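Local coordinates for protein taurine:2-oxoglutarate aminotransferase (Bifidobacterium kashiwanohense PV20-2, PDB 6JIX) that probably transfers the amino group of taurine to 2-oxoglutarate, using pyridoxal 5'-phosphate as cofactor in the manner of class-III aminotransferases, at residues A87-V99 with G316-N329. Sequence-based numbering, arbitrary orientation.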
ATOM      1  N   ALA A  87      15.433  13.269  -4.816  1.00 28.13           N
ATOM      2  CA  ALA A  87      15.151  12.918  -6.201  1.00 28.76           C
ATOM      3  C   ALA A  87      15.979  11.703  -6.587  1.00 22.79           C
ATOM      4  O   ALA A  87      17.093  11.531  -6.110  1.00 28.03           O
ATOM      5  CB  ALA A  87      15.456  14.090  -7.132  1.00 27.45           C
ATOM      6  N   SER A  88      15.420  10.841  -7.426  1.00 24.61           N
ATOM      7  CA  SER A  88      16.168   9.723  -7.973  1.00 23.79           C
ATOM      8  C   SER A  88      15.867   9.617  -9.459  1.00 28.49           C
ATOM      9  O   SER A  88      14.759   9.935  -9.905  1.00 31.82           O
ATOM     10  CB  SER A  88      15.822   8.417  -7.264  1.00 27.15           C
ATOM     11  OG  SER A  88      14.502   8.012  -7.575  1.00 29.28           O
ATOM     12  N   GLU A  89      16.840   9.101 -10.218  1.00 28.55           N
ATOM     13  CA  GLU A  89      16.670   9.049 -11.662  1.00 27.91           C
ATOM     14  C   GLU A  89      15.382   8.322 -12.050  1.00 28.93           C
ATOM     15  O   GLU A  89      14.522   8.908 -12.724  1.00 30.11           O
ATOM     16  CB  GLU A  89      17.878   8.393 -12.333  1.00 28.03           C
ATOM     17  CG  GLU A  89      17.936   8.726 -13.816  1.00 31.71           C
ATOM     18  CD  GLU A  89      18.736   7.738 -14.626  1.00 35.62           C
ATOM     19  OE1 GLU A  89      19.519   8.165 -15.500  1.00 33.22           O
ATOM     20  OE2 GLU A  89      18.568   6.524 -14.401  1.00 47.29           O
ATOM     21  N   PRO A  90      15.181   7.078 -11.615  1.00 25.03           N
ATOM     22  CA  PRO A  90      13.970   6.354 -12.038  1.00 24.28           C
ATOM     23  C   PRO A  90      12.679   7.062 -11.663  1.00 26.15           C
ATOM     24  O   PRO A  90      11.698   6.981 -12.414  1.00 28.29           O
ATOM     25  CB  PRO A  90      14.103   5.002 -11.325  1.00 23.43           C
ATOM     26  CG  PRO A  90      15.529   4.885 -10.972  1.00 23.64           C
ATOM     27  CD  PRO A  90      16.066   6.256 -10.781  1.00 21.94           C
ATOM     28  N   LYS A  91      12.639   7.743 -10.514  1.00 26.66           N
ATOM     29  CA  LYS A  91      11.412   8.416 -10.094  1.00 26.23           C
ATOM     30  C   LYS A  91      11.152   9.664 -10.935  1.00 28.00           C
ATOM     31  O   LYS A  91      10.015   9.918 -11.347  1.00 27.96           O
ATOM     32  CB  LYS A  91      11.504   8.743  -8.604  1.00 21.95           C
ATOM     33  CG  LYS A  91      10.395   9.582  -8.049  1.00 23.69           C
ATOM     34  CD  LYS A  91      10.451   9.581  -6.527  1.00 25.25           C
ATOM     35  CE  LYS A  91      11.570  10.462  -5.992  1.00 23.40           C
ATOM     36  NZ  LYS A  91      11.681  10.367  -4.517  1.00 20.80           N
ATOM     37  N   SER A  92      12.191  10.456 -11.209  1.00 25.38           N
ATOM     38  CA  SER A  92      12.003  11.622 -12.065  1.00 25.85           C
ATOM     39  C   SER A  92      11.618  11.202 -13.482  1.00 31.34           C
ATOM     40  O   SER A  92      10.717  11.781 -14.096  1.00 28.58           O
ATOM     41  CB  SER A  92      13.278  12.463 -12.077  1.00 26.80           C
ATOM     42  OG  SER A  92      13.348  13.291 -10.931  1.00 30.53           O
ATOM     43  N   ARG A  93      12.293  10.191 -14.017  1.00 27.17           N
ATOM     44  CA  ARG A  93      12.005   9.776 -15.372  1.00 29.77           C
ATOM     45  C   ARG A  93      10.606   9.194 -15.477  1.00 30.89           C
ATOM     46  O   ARG A  93       9.938   9.362 -16.505  1.00 31.59           O
ATOM     47  CB  ARG A  93      13.054   8.761 -15.834  1.00 32.46           C
ATOM     48  CG  ARG A  93      13.364   8.831 -17.306  1.00 31.19           C
ATOM     49  CD  ARG A  93      13.857   7.492 -17.810  1.00 40.04           C
ATOM     50  NE  ARG A  93      15.289   7.355 -17.585  1.00 44.09           N
ATOM     51  CZ  ARG A  93      16.196   8.154 -18.135  1.00 45.56           C
ATOM     52  NH1 ARG A  93      15.815   9.139 -18.945  1.00 36.21           N
ATOM     53  NH2 ARG A  93      17.483   7.967 -17.877  1.00 45.96           N
ATOM     54  N   LEU A  94      10.144   8.506 -14.438  1.00 26.93           N
ATOM     55  CA  LEU A  94       8.843   7.867 -14.569  1.00 30.43           C
ATOM     56  C   LEU A  94       7.715   8.885 -14.469  1.00 28.07           C
ATOM     57  O   LEU A  94       6.718   8.782 -15.195  1.00 24.79           O
ATOM     58  CB  LEU A  94       8.679   6.763 -13.525  1.00 23.82           C
ATOM     59  CG  LEU A  94       7.443   5.913 -13.801  1.00 21.54           C
ATOM     60  CD1 LEU A  94       7.365   5.536 -15.286  1.00 19.59           C
ATOM     61  CD2 LEU A  94       7.446   4.692 -12.906  1.00 23.11           C
ATOM     62  N   ALA A  95       7.861   9.880 -13.587  1.00 24.42           N
ATOM     63  CA  ALA A  95       6.851  10.925 -13.477  1.00 23.64           C
ATOM     64  C   ALA A  95       6.695  11.683 -14.795  1.00 29.82           C
ATOM     65  O   ALA A  95       5.576  11.906 -15.265  1.00 28.11           O
ATOM     66  CB  ALA A  95       7.203  11.878 -12.346  1.00 20.27           C
ATOM     67  N   LYS A  96       7.809  12.073 -15.423  1.00 32.77           N
ATOM     68  CA  LYS A  96       7.701  12.770 -16.701  1.00 32.88           C
ATOM     69  C   LYS A  96       7.094  11.871 -17.771  1.00 29.56           C
ATOM     70  O   LYS A  96       6.183  12.287 -18.493  1.00 28.08           O
ATOM     71  CB  LYS A  96       9.059  13.303 -17.156  1.00 35.01           C
ATOM     72  CG  LYS A  96       8.920  14.551 -18.032  1.00 39.47           C
ATOM     73  CD  LYS A  96       9.739  14.461 -19.311  1.00 39.11           C
ATOM     74  CE  LYS A  96       9.613  15.748 -20.101  1.00 38.60           C
ATOM     75  NZ  LYS A  96       9.384  15.464 -21.538  1.00 50.57           N
ATOM     76  N   MET A  97       7.583  10.629 -17.888  1.00 30.61           N
ATOM     77  CA  MET A  97       7.043   9.722 -18.900  1.00 25.66           C
ATOM     78  C   MET A  97       5.545   9.540 -18.725  1.00 27.82           C
ATOM     79  O   MET A  97       4.797   9.482 -19.708  1.00 30.03           O
ATOM     80  CB  MET A  97       7.727   8.368 -18.839  1.00 23.75           C
ATOM     81  CG  MET A  97       9.150   8.361 -19.313  1.00 29.12           C
ATOM     82  SD  MET A  97       9.935   6.826 -18.813  1.00 35.36           S
ATOM     83  CE  MET A  97       8.920   5.665 -19.702  1.00 24.11           C
ATOM     84  N   LEU A  98       5.091   9.421 -17.477  1.00 27.02           N
ATOM     85  CA  LEU A  98       3.674   9.201 -17.229  1.00 22.00           C
ATOM     86  C   LEU A  98       2.864  10.434 -17.594  1.00 25.69           C
ATOM     87  O   LEU A  98       1.859  10.333 -18.308  1.00 26.42           O
ATOM     88  CB  LEU A  98       3.451   8.823 -15.772  1.00 24.90           C
ATOM     89  CG  LEU A  98       3.896   7.427 -15.387  1.00 23.24           C
ATOM     90  CD1 LEU A  98       3.365   7.117 -14.006  1.00 20.64           C
ATOM     91  CD2 LEU A  98       3.402   6.443 -16.421  1.00 18.15           C
ATOM     92  N   VAL A  99       3.295  11.614 -17.126  1.00 27.21           N
ATOM     93  CA  VAL A  99       2.642  12.862 -17.522  1.00 27.31           C
ATOM     94  C   VAL A  99       2.599  12.977 -19.041  1.00 32.15           C
ATOM     95  O   VAL A  99       1.583  13.378 -19.622  1.00 31.29           O
ATOM     96  CB  VAL A  99       3.354  14.073 -16.888  1.00 27.04           C
ATOM     97  CG1 VAL A  99       2.741  15.376 -17.395  1.00 29.13           C
ATOM     98  CG2 VAL A  99       3.298  14.006 -15.370  1.00 27.00           C
ATOM     99  N   GLY A 316       7.284   6.677  -4.484  1.00 24.15           N
ATOM    100  CA  GLY A 316       8.337   6.854  -5.470  1.00 23.88           C
ATOM    101  C   GLY A 316       9.467   5.865  -5.312  1.00 27.73           C
ATOM    102  O   GLY A 316      10.621   6.179  -5.625  1.00 31.36           O
ATOM    103  N   HIS A 317       9.150   4.669  -4.827  1.00 25.69           N
ATOM    104  CA  HIS A 317      10.135   3.639  -4.569  1.00 21.18           C
ATOM    105  C   HIS A 317      11.054   3.449  -5.767  1.00 24.17           C
ATOM    106  O   HIS A 317      10.599   3.312  -6.905  1.00 28.74           O
ATOM    107  CB  HIS A 317       9.393   2.349  -4.230  1.00 25.20           C
ATOM    108  CG  HIS A 317      10.276   1.260  -3.712  1.00 28.47           C
ATOM    109  ND1 HIS A 317      11.111   0.526  -4.531  1.00 22.21           N
ATOM    110  CD2 HIS A 317      10.455   0.780  -2.457  1.00 25.28           C
ATOM    111  CE1 HIS A 317      11.767  -0.358  -3.798  1.00 28.45           C
ATOM    112  NE2 HIS A 317      11.384  -0.229  -2.538  1.00 24.79           N
ATOM    113  N   THR A 318      12.356   3.435  -5.507  1.00 28.25           N
ATOM    114  CA  THR A 318      13.325   3.520  -6.596  1.00 26.78           C
ATOM    115  C   THR A 318      13.309   2.270  -7.466  1.00 26.45           C
ATOM    116  O   THR A 318      13.164   2.364  -8.690  1.00 30.60           O
ATOM    117  CB  THR A 318      14.713   3.789  -6.028  1.00 27.34           C
ATOM    118  OG1 THR A 318      14.592   4.799  -5.017  1.00 30.31           O
ATOM    119  CG2 THR A 318      15.650   4.305  -7.119  1.00 23.76           C
ATOM    120  N   LEU A 319      13.463   1.088  -6.867  1.00 26.52           N
ATOM    121  CA  LEU A 319      13.359  -0.144  -7.652  1.00 23.02           C
ATOM    122  C   LEU A 319      12.048  -0.194  -8.423  1.00 20.96           C
ATOM    123  O   LEU A 319      12.024  -0.475  -9.622  1.00 22.20           O
ATOM    124  CB  LEU A 319      13.475  -1.366  -6.747  1.00 24.03           C
ATOM    125  CG  LEU A 319      13.819  -2.642  -7.500  1.00 24.63           C
ATOM    126  CD1 LEU A 319      15.311  -2.687  -7.769  1.00 20.30           C
ATOM    127  CD2 LEU A 319      13.349  -3.866  -6.724  1.00 20.68           C
ATOM    128  N   ALA A 320      10.941   0.090  -7.742  1.00 22.31           N
ATOM    129  CA  ALA A 320       9.641  -0.006  -8.383  1.00 20.80           C
ATOM    130  C   ALA A 320       9.576   0.907  -9.593  1.00 23.56           C
ATOM    131  O   ALA A 320       9.076   0.509 -10.650  1.00 18.56           O
ATOM    132  CB  ALA A 320       8.536   0.340  -7.385  1.00 22.95           C
ATOM    133  N   CYS A 321      10.083   2.138  -9.452  1.00 24.67           N
ATOM    134  CA  CYS A 321      10.069   3.086 -10.563  1.00 21.01           C
ATOM    135  C   CYS A 321      10.936   2.611 -11.716  1.00 24.59           C
ATOM    136  O   CYS A 321      10.540   2.743 -12.882  1.00 24.34           O
ATOM    137  CB  CYS A 321      10.528   4.457 -10.090  1.00 20.53           C
ATOM    138  SG  CYS A 321       9.259   5.330  -9.193  1.00 26.30           S
ATOM    139  N   ALA A 322      12.127   2.071 -11.416  1.00 24.34           N
ATOM    140  CA  ALA A 322      12.974   1.525 -12.475  1.00 26.22           C
ATOM    141  C   ALA A 322      12.215   0.475 -13.278  1.00 26.38           C
ATOM    142  O   ALA A 322      12.238   0.484 -14.517  1.00 27.22           O
ATOM    143  CB  ALA A 322      14.267   0.941 -11.899  1.00 20.75           C
ATOM    144  N   ALA A 323      11.512  -0.426 -12.591  1.00 21.53           N
ATOM    145  CA  ALA A 323      10.682  -1.380 -13.314  1.00 20.93           C
ATOM    146  C   ALA A 323       9.622  -0.661 -14.146  1.00 24.59           C
ATOM    147  O   ALA A 323       9.345  -1.062 -15.285  1.00 26.96           O
ATOM    148  CB  ALA A 323      10.044  -2.366 -12.338  1.00 19.81           C
ATOM    149  N   GLY A 324       9.039   0.419 -13.605  1.00 22.98           N
ATOM    150  CA  GLY A 324       8.052   1.191 -14.354  1.00 20.26           C
ATOM    151  C   GLY A 324       8.609   1.806 -15.625  1.00 24.45           C
ATOM    152  O   GLY A 324       8.027   1.675 -16.704  1.00 25.41           O
ATOM    153  N   VAL A 325       9.764   2.459 -15.523  1.00 23.74           N
ATOM    154  CA  VAL A 325      10.360   3.063 -16.706  1.00 22.02           C
ATOM    155  C   VAL A 325      10.511   2.012 -17.809  1.00 28.38           C
ATOM    156  O   VAL A 325      10.210   2.266 -18.984  1.00 23.14           O
ATOM    157  CB  VAL A 325      11.705   3.720 -16.338  1.00 21.51           C
ATOM    158  CG1 VAL A 325      12.508   4.045 -17.582  1.00 23.59           C
ATOM    159  CG2 VAL A 325      11.482   4.978 -15.519  1.00 22.02           C
ATOM    160  N   ALA A 326      10.967   0.810 -17.447  1.00 25.25           N
ATOM    161  CA  ALA A 326      11.158  -0.229 -18.450  1.00 19.21           C
ATOM    162  C   ALA A 326       9.827  -0.682 -19.038  1.00 25.36           C
ATOM    163  O   ALA A 326       9.706  -0.871 -20.257  1.00 25.55           O
ATOM    164  CB  ALA A 326      11.906  -1.406 -17.835  1.00 23.79           C
ATOM    165  N   ALA A 327       8.814  -0.866 -18.190  1.00 28.99           N
ATOM    166  CA  ALA A 327       7.505  -1.278 -18.688  1.00 25.12           C
ATOM    167  C   ALA A 327       6.924  -0.238 -19.635  1.00 22.00           C
ATOM    168  O   ALA A 327       6.503  -0.561 -20.749  1.00 23.36           O
ATOM    169  CB  ALA A 327       6.548  -1.524 -17.524  1.00 23.53           C
ATOM    170  N   VAL A 328       6.913   1.026 -19.227  1.00 20.36           N
ATOM    171  CA  VAL A 328       6.271   2.025 -20.076  1.00 24.17           C
ATOM    172  C   VAL A 328       7.011   2.150 -21.401  1.00 24.56           C
ATOM    173  O   VAL A 328       6.384   2.223 -22.466  1.00 26.09           O
ATOM    174  CB  VAL A 328       6.165   3.376 -19.346  1.00 23.58           C
ATOM    175  CG1 VAL A 328       5.677   4.449 -20.297  1.00 16.72           C
ATOM    176  CG2 VAL A 328       5.253   3.248 -18.103  1.00 22.93           C
ATOM    177  N   ASN A 329       8.356   2.142 -21.360  1.00 24.72           N
ATOM    178  CA  ASN A 329       9.152   2.205 -22.588  1.00 24.78           C
ATOM    179  C   ASN A 329       8.829   1.037 -23.511  1.00 23.78           C
ATOM    180  O   ASN A 329       8.767   1.204 -24.731  1.00 24.08           O
ATOM    181  CB  ASN A 329      10.649   2.217 -22.268  1.00 26.83           C
ATOM    182  CG  ASN A 329      11.200   3.626 -22.050  1.00 34.60           C
ATOM    183  OD1 ASN A 329      10.652   4.611 -22.557  1.00 36.42           O
ATOM    184  ND2 ASN A 329      12.290   3.725 -21.278  1.00 32.18           N
TER
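Leu94 and Val325 pack as reciprocal knobs into holes where the 89-99 part of one helix meets the 318-329 part of another in this class-III, PLP-dependent aminotransferase. The axes of these two segments come within 7.9 Å and run in the same general sense, crossing at 44°. Leu94 sits among Cys321, Gly324, Val325 and Val328. Leu94 CB touches Val325 CG2 at 3.9 Å. CG lies anti to the backbone N (chi1 -170°), which carries both methyls down to the opposite backbone. There CD1 meets Val325 N and the carbonyl carbon of Gly324, and reaches Val328 CG2. Leu94 CD2 rests 3.8 Å from Gly324 CA and also approaches Cys321 O. Gly324 has no side chain, and a CB there would probably run into Leu94 CD2. With an alanine in place of Leu94, a gap is likely to open over Gly324 CA, and Val328 CG2 would lose one of its apolar neighbours. Val325 returns the packing among Pro90, Arg93, Leu94 and Met97. Val325 CG1 meets Arg93 CD at 3.7 Å, while the Arg93 guanidinium turns back to a salt bridge with Glu89. Closer to the helix starts, Pro90 CB lies 3.5 Å from Ala322 N, and its CG meets the methyl of Thr318. The aliphatic chain of Lys91 passes Gly316, with Lys91 CD 3.5 Å from Gly316 O. Lys91 NZ is hydrogen-bonded to Tyr86 O, and the Lys91 side chain lies about 6 Å from a bound glutamate. Strand 107-113 adds Phe112 against Leu94, and the second subunit lies close by: Ser92 OG bonds to Val11 O of that chain. At the far end, Met97 bends at chi3 (62°) and brings CE onto Val328. Met97 CE lies 3.5 Å from Val328 CG1 and equally near Asn329 OD1.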